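Local coordinates for hepatocyte growth factor-regulated tyrosine kinase substrate (Drosophila melanogaster, PDB 1DVP), which binds ubiquitin and phosphatidylinositol and is essential for endosome membrane invagination and multivesicular body formation, promoting degradation of activated tyrosine kinase receptors, at residues Leu19-Pro24 against Ser59-Leu64; Val102-Leu107 against Thr139-Arg144. One frame throughout, in Å; residues are numbered along the deposited sequence.

Interaction 1: Leu19-Pro24 against Ser59-Leu64; sequences LEPDWP and SCYSLL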
loop_
_atom_site.group_PDB
_atom_site.type_symbol
_atom_site.label_atom_id
_atom_site.label_comp_id
_atom_site.label_asym_id
_atom_site.label_seq_id
_atom_site.Cartn_x
_atom_site.Cartn_y
_atom_site.Cartn_z
ATOM N N LEU A 19 0.448 -29.992 -5.541
ATOM C CA LEU A 19 0.325 -30.287 -4.112
ATOM C C LEU A 19 -0.398 -29.161 -3.390
ATOM O O LEU A 19 -0.821 -29.285 -2.227
ATOM C CB LEU A 19 1.719 -30.550 -3.519
ATOM C CG LEU A 19 2.268 -31.904 -4.027
ATOM C CD1 LEU A 19 3.685 -32.140 -3.527
ATOM C CD2 LEU A 19 1.354 -33.060 -3.553
ATOM N N GLU A 20 -0.592 -28.068 -4.114
ATOM C CA GLU A 20 -1.298 -26.918 -3.596
ATOM C C GLU A 20 -1.947 -26.328 -4.828
ATOM O O GLU A 20 -1.471 -26.550 -5.956
ATOM C CB GLU A 20 -0.318 -25.930 -3.022
ATOM C CG GLU A 20 0.739 -25.654 -4.011
ATOM C CD GLU A 20 2.062 -26.126 -3.531
ATOM O OE1 GLU A 20 2.981 -26.348 -4.387
ATOM O OE2 GLU A 20 2.184 -26.262 -2.286
ATOM N N PRO A 21 -3.032 -25.551 -4.639
ATOM C CA PRO A 21 -3.686 -24.975 -5.817
ATOM C C PRO A 21 -2.731 -24.191 -6.728
ATOM O O PRO A 21 -1.771 -23.593 -6.289
ATOM C CB PRO A 21 -4.781 -24.075 -5.228
ATOM C CG PRO A 21 -4.937 -24.526 -3.780
ATOM C CD PRO A 21 -3.529 -24.935 -3.394
ATOM N N ASP A 22 -3.036 -24.233 -8.005
ATOM C CA ASP A 22 -2.321 -23.513 -9.016
ATOM C C ASP A 22 -3.150 -22.219 -9.249
ATOM O O ASP A 22 -3.946 -22.101 -10.196
ATOM C CB ASP A 22 -2.258 -24.395 -10.269
ATOM C CG ASP A 22 -1.619 -23.687 -11.430
ATOM O OD1 ASP A 22 -1.271 -22.487 -11.264
ATOM O OD2 ASP A 22 -1.485 -24.309 -12.514
ATOM N N TRP A 23 -2.983 -21.269 -8.339
ATOM C CA TRP A 23 -3.701 -19.995 -8.396
ATOM C C TRP A 23 -3.496 -19.219 -9.702
ATOM O O TRP A 23 -4.437 -18.654 -10.245
ATOM C CB TRP A 23 -3.342 -19.152 -7.178
ATOM C CG TRP A 23 -4.019 -19.741 -5.991
ATOM C CD1 TRP A 23 -3.456 -20.489 -4.959
ATOM C CD2 TRP A 23 -5.424 -19.782 -5.784
ATOM N NE1 TRP A 23 -4.447 -20.996 -4.145
ATOM C CE2 TRP A 23 -5.661 -20.573 -4.622
ATOM C CE3 TRP A 23 -6.519 -19.225 -6.467
ATOM C CZ2 TRP A 23 -6.942 -20.817 -4.140
ATOM C CZ3 TRP A 23 -7.814 -19.477 -5.969
ATOM C CH2 TRP A 23 -7.997 -20.266 -4.824
ATOM N N PRO A 24 -2.272 -19.181 -10.212
ATOM C CA PRO A 24 -2.044 -18.463 -11.474
ATOM C C PRO A 24 -2.965 -18.966 -12.604
ATOM O O PRO A 24 -3.537 -18.155 -13.327
ATOM C CB PRO A 24 -0.554 -18.730 -11.767
ATOM C CG PRO A 24 0.038 -18.765 -10.356
ATOM C CD PRO A 24 -1.002 -19.633 -9.616
ATOM N N SER A 59 -10.440 -34.098 -8.821
ATOM C CA SER A 59 -11.861 -33.864 -8.598
ATOM C C SER A 59 -12.091 -32.740 -7.593
ATOM O O SER A 59 -12.942 -31.881 -7.795
ATOM C CB SER A 59 -12.531 -35.147 -8.116
ATOM O OG SER A 59 -13.835 -34.898 -7.646
ATOM N N CYS A 60 -11.322 -32.724 -6.518
ATOM C CA CYS A 60 -11.517 -31.689 -5.537
ATOM C C CYS A 60 -11.001 -30.344 -6.027
ATOM O O CYS A 60 -11.564 -29.310 -5.676
ATOM C CB CYS A 60 -10.841 -32.053 -4.216
ATOM S SG CYS A 60 -11.538 -31.093 -2.862
ATOM N N TYR A 61 -9.924 -30.365 -6.808
ATOM C CA TYR A 61 -9.362 -29.153 -7.368
ATOM C C TYR A 61 -10.379 -28.488 -8.310
ATOM O O TYR A 61 -10.525 -27.257 -8.278
ATOM C CB TYR A 61 -8.051 -29.444 -8.132
ATOM C CG TYR A 61 -6.792 -29.430 -7.281
ATOM C CD1 TYR A 61 -6.641 -28.533 -6.215
ATOM C CD2 TYR A 61 -5.740 -30.287 -7.564
ATOM C CE1 TYR A 61 -5.473 -28.502 -5.449
ATOM C CE2 TYR A 61 -4.565 -30.279 -6.822
ATOM C CZ TYR A 61 -4.428 -29.393 -5.759
ATOM O OH TYR A 61 -3.273 -29.449 -4.983
ATOM N N SER A 62 -11.087 -29.289 -9.117
ATOM C CA SER A 62 -12.069 -28.731 -10.041
ATOM C C SER A 62 -13.163 -28.021 -9.239
ATOM O O SER A 62 -13.738 -27.075 -9.726
ATOM C CB SER A 62 -12.675 -29.803 -10.991
ATOM O OG SER A 62 -13.730 -30.544 -10.395
ATOM N N LEU A 63 -13.419 -28.462 -8.004
ATOM C CA LEU A 63 -14.404 -27.802 -7.150
ATOM C C LEU A 63 -13.873 -26.423 -6.739
ATOM O O LEU A 63 -14.640 -25.472 -6.589
ATOM C CB LEU A 63 -14.715 -28.646 -5.897
ATOM C CG LEU A 63 -15.493 -29.927 -6.223
ATOM C CD1 LEU A 63 -15.765 -30.736 -4.973
ATOM C CD2 LEU A 63 -16.820 -29.543 -6.901
ATOM N N LEU A 64 -12.558 -26.339 -6.526
ATOM C CA LEU A 64 -11.909 -25.083 -6.182
ATOM C C LEU A 64 -12.033 -24.143 -7.406
ATOM O O LEU A 64 -12.320 -22.951 -7.259
ATOM C CB LEU A 64 -10.431 -25.342 -5.855
ATOM C CG LEU A 64 -9.628 -24.090 -5.500
ATOM C CD1 LEU A 64 -10.278 -23.332 -4.322
ATOM C CD2 LEU A 64 -8.206 -24.478 -5.169
#
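Leu19 meets Tyr61 through its backbone, not its side chain: Tyr61 OH lies 3.3 Å from Leu19 C, while Leu19 CB points away from helix 56-72. The phenol end rests against the peptide joining Leu19 to Glu20. Glu20 N is 3.1 Å from Tyr61 OH, but the angle is too poor for a hydrogen bond, and the hydroxyl is instead weakly hydrogen-bonded to the carbonyl oxygen of Arg18. The Arg18 guanidinium reaches forward with NH2 to the carbonyl oxygens of Glu20 and Pro21, fastening the turn that the tyrosine meets. With CG anti to its own carbonyl carbon (chi1 -87°), the Tyr61 ring extends toward this turn and brings CE1 to 3.9 Å from Pro21 N. Replacing Tyr61 by an alanine is likely to leave the Leu19-Pro21 backbone without its aromatic neighbour and the Arg18 carbonyl oxygen without this weak partner. Residues 19-22 end the link from helix 5-14 to helix 23-34 of the VHS domain, a right-handed superhelix of helices, and here they lie against helix 56-72. Pro21 packs tightly on the next turn of that helix, its CB 3.4 Å from Leu64 CD2, with the two side chains crossing at about a right angle. The same CB lies over one face of the Trp23 indole, offset toward its rim. Asp22 N-caps helix 23-34 through its carboxylate, and OD2 is also hydrogen-bonded to Ser25 OG. Trp23 sends its six-membered ring back to the other Leu64 methyl, Trp23 CH2 lying 3.9 Å from Leu64 CD1, and also touches Pro199 and Lys200.

Interaction 2: Val102-Leu107 against Thr139-Arg144; sequences VRQKML and TFPELR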
loop_
_atom_site.group_PDB
_atom_site.type_symbol
_atom_site.label_atom_id
_atom_site.label_comp_id
_atom_site.label_asym_id
_atom_site.label_seq_id
_atom_site.Cartn_x
_atom_site.Cartn_y
_atom_site.Cartn_z
ATOM N N VAL A 102 -13.977 -34.903 -1.448
ATOM C CA VAL A 102 -14.764 -34.297 -2.511
ATOM C C VAL A 102 -16.159 -33.936 -2.000
ATOM O O VAL A 102 -16.683 -32.853 -2.296
ATOM C CB VAL A 102 -14.930 -35.259 -3.701
ATOM C CG1 VAL A 102 -15.738 -34.584 -4.793
ATOM C CG2 VAL A 102 -13.575 -35.688 -4.229
ATOM N N ARG A 103 -16.764 -34.862 -1.250
ATOM C CA ARG A 103 -18.099 -34.671 -0.691
ATOM C C ARG A 103 -18.150 -33.516 0.331
ATOM O O ARG A 103 -19.120 -32.736 0.354
ATOM C CB ARG A 103 -18.584 -35.971 -0.038
ATOM C CG ARG A 103 -19.713 -35.752 0.950
ATOM C CD ARG A 103 -20.195 -37.074 1.553
ATOM N NE ARG A 103 -20.424 -38.059 0.504
ATOM C CZ ARG A 103 -19.596 -39.058 0.214
ATOM N NH1 ARG A 103 -18.470 -39.224 0.900
ATOM N NH2 ARG A 103 -19.889 -39.877 -0.785
ATOM N N GLN A 104 -17.110 -33.428 1.162
ATOM C CA GLN A 104 -16.996 -32.373 2.165
ATOM C C GLN A 104 -16.874 -30.997 1.505
ATOM O O GLN A 104 -17.505 -30.029 1.936
ATOM C CB GLN A 104 -15.778 -32.599 3.066
ATOM C CG GLN A 104 -16.004 -33.627 4.174
ATOM C CD GLN A 104 -17.422 -33.571 4.713
ATOM O OE1 GLN A 104 -18.277 -34.309 4.258
ATOM N NE2 GLN A 104 -17.679 -32.679 5.660
ATOM N N LYS A 105 -16.078 -30.924 0.446
ATOM C CA LYS A 105 -15.878 -29.655 -0.234
ATOM C C LYS A 105 -17.165 -29.195 -0.893
ATOM O O LYS A 105 -17.483 -28.007 -0.884
ATOM C CB LYS A 105 -14.744 -29.773 -1.271
ATOM C CG LYS A 105 -14.430 -28.469 -2.016
ATOM C CD LYS A 105 -13.955 -27.347 -1.084
ATOM C CE LYS A 105 -13.831 -26.021 -1.863
ATOM N NZ LYS A 105 -13.217 -24.935 -1.044
ATOM N N MET A 106 -17.920 -30.134 -1.448
ATOM C CA MET A 106 -19.173 -29.776 -2.109
ATOM C C MET A 106 -20.213 -29.299 -1.092
ATOM O O MET A 106 -20.983 -28.366 -1.364
ATOM C CB MET A 106 -19.719 -30.964 -2.896
ATOM C CG MET A 106 -20.896 -30.646 -3.813
ATOM S SD MET A 106 -20.506 -29.520 -5.227
ATOM C CE MET A 106 -21.042 -28.000 -4.538
ATOM N N LEU A 107 -20.229 -29.944 0.073
ATOM C CA LEU A 107 -21.158 -29.605 1.138
ATOM C C LEU A 107 -20.865 -28.190 1.606
ATOM O O LEU A 107 -21.771 -27.396 1.818
ATOM C CB LEU A 107 -21.029 -30.604 2.296
ATOM C CG LEU A 107 -22.245 -31.534 2.539
ATOM C CD1 LEU A 107 -23.190 -31.570 1.333
ATOM C CD2 LEU A 107 -21.735 -32.939 2.895
ATOM N N THR A 139 -24.415 -33.794 7.361
ATOM C CA THR A 139 -23.925 -32.801 8.322
ATOM C C THR A 139 -23.072 -31.781 7.546
ATOM O O THR A 139 -22.226 -32.176 6.740
ATOM C CB THR A 139 -23.019 -33.451 9.415
ATOM O OG1 THR A 139 -23.782 -34.369 10.215
ATOM C CG2 THR A 139 -22.424 -32.375 10.321
ATOM N N PHE A 140 -23.281 -30.485 7.780
ATOM C CA PHE A 140 -22.513 -29.469 7.061
ATOM C C PHE A 140 -21.346 -28.931 7.864
ATOM O O PHE A 140 -21.413 -28.862 9.086
ATOM C CB PHE A 140 -23.411 -28.304 6.615
ATOM C CG PHE A 140 -24.190 -28.590 5.363
ATOM C CD1 PHE A 140 -25.342 -29.377 5.403
ATOM C CD2 PHE A 140 -23.749 -28.117 4.137
ATOM C CE1 PHE A 140 -26.038 -29.686 4.242
ATOM C CE2 PHE A 140 -24.438 -28.423 2.970
ATOM C CZ PHE A 140 -25.588 -29.211 3.022
ATOM N N PRO A 141 -20.259 -28.531 7.174
ATOM C CA PRO A 141 -19.046 -27.990 7.801
ATOM C C PRO A 141 -19.343 -26.743 8.609
ATOM O O PRO A 141 -20.469 -26.233 8.606
ATOM C CB PRO A 141 -18.139 -27.684 6.611
ATOM C CG PRO A 141 -18.623 -28.671 5.543
ATOM C CD PRO A 141 -20.112 -28.592 5.707
ATOM N N GLU A 142 -18.328 -26.246 9.297
ATOM C CA GLU A 142 -18.496 -25.052 10.101
ATOM C C GLU A 142 -18.573 -23.822 9.217
ATOM O O GLU A 142 -17.778 -23.649 8.288
ATOM C CB GLU A 142 -17.343 -24.921 11.090
ATOM C CG GLU A 142 -17.582 -25.692 12.369
ATOM C CD GLU A 142 -18.283 -24.853 13.419
ATOM O OE1 GLU A 142 -17.562 -24.257 14.267
ATOM O OE2 GLU A 142 -19.541 -24.788 13.377
ATOM N N LEU A 143 -19.536 -22.963 9.524
ATOM C CA LEU A 143 -19.733 -21.748 8.766
ATOM C C LEU A 143 -18.626 -20.752 9.050
ATOM O O LEU A 143 -18.136 -20.653 10.171
ATOM C CB LEU A 143 -21.092 -21.139 9.110
ATOM C CG LEU A 143 -21.811 -20.383 7.989
ATOM C CD1 LEU A 143 -21.076 -19.114 7.673
ATOM C CD2 LEU A 143 -21.914 -21.250 6.756
ATOM N N ARG A 144 -18.234 -20.014 8.019
ATOM C CA ARG A 144 -17.187 -19.018 8.154
ATOM C C ARG A 144 -17.707 -17.597 7.877
ATOM O O ARG A 144 -17.245 -16.629 8.490
ATOM C CB ARG A 144 -16.039 -19.353 7.200
ATOM C CG ARG A 144 -14.681 -19.041 7.768
ATOM C CD ARG A 144 -14.583 -17.585 8.221
ATOM N NE ARG A 144 -14.009 -16.712 7.198
ATOM C CZ ARG A 144 -13.885 -15.392 7.333
ATOM N NH1 ARG A 144 -14.306 -14.796 8.446
ATOM N NH2 ARG A 144 -13.326 -14.667 6.365
#
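Leu107 carries the contact, laying its branch point over one face of the Phe140 ring. Leu107 CG stands 4.1 Å from the centroid of the Phe140 ring and 20° off the normal, a CH-pi contact displaced toward the rim, and the two side chains cross at about a right angle. Leu107 CD1 comes to 3.8 Å from Phe140 CE2, whereas Leu107 CD2 turns to the backbone, 4.0 Å from Thr139 O. The carbonyl oxygen of Leu107 also approaches the ring, 3.1 Å from Phe140 CE2. Pro141 extends the contact: its CD sits 4.1 Å from Leu107 CB, and its CG lies 4.0 Å from Gln104 O, one turn earlier on the helix. The Gln104 side chain, bent at chi2, crosses the Pro141 ring obliquely. No hydrogen bond joins the two segments, so the extended chain is held here by van der Waals packing, partly against backbone carbonyls. What positions Phe140 is its first torsion (chi1 -81°), with CG anti to the carbonyl carbon, together with Met130, Leu133 and Lys134 of helix 125-135 and Gln111 of helix 100-116. Leu107 is backed by Leu94, while Met106 packs on Phe90 and Leu94. The chain leaving helix 125-135 thus runs across helix 100-116, which itself packs on helices 84-96 and 56-72 in the VHS superhelix.

In the fold
Both contacts are surface contacts of the VHS superhelix in which a loop, joined in interaction 1 by the first turn of helix 23-34, lies against a helix, and neither has a hydrogen bond between its segments. Interaction 1 sets an interhelical turn and the start of helix 23-34 on helix 56-72; interaction 2 sets the chain beyond helix 125-135 on helix 100-116. Their centres are about 17 Å apart, yet the two supporting helices pack directly on each other, with Ser59, Cys60 and Leu63 against Val102 and Lys105. Interaction 1 has aromatics from both segments, Tyr61 against loop backbone and Trp23 against a leucine, whereas interaction 2 sets Phe140 of the loop against a helical leucine.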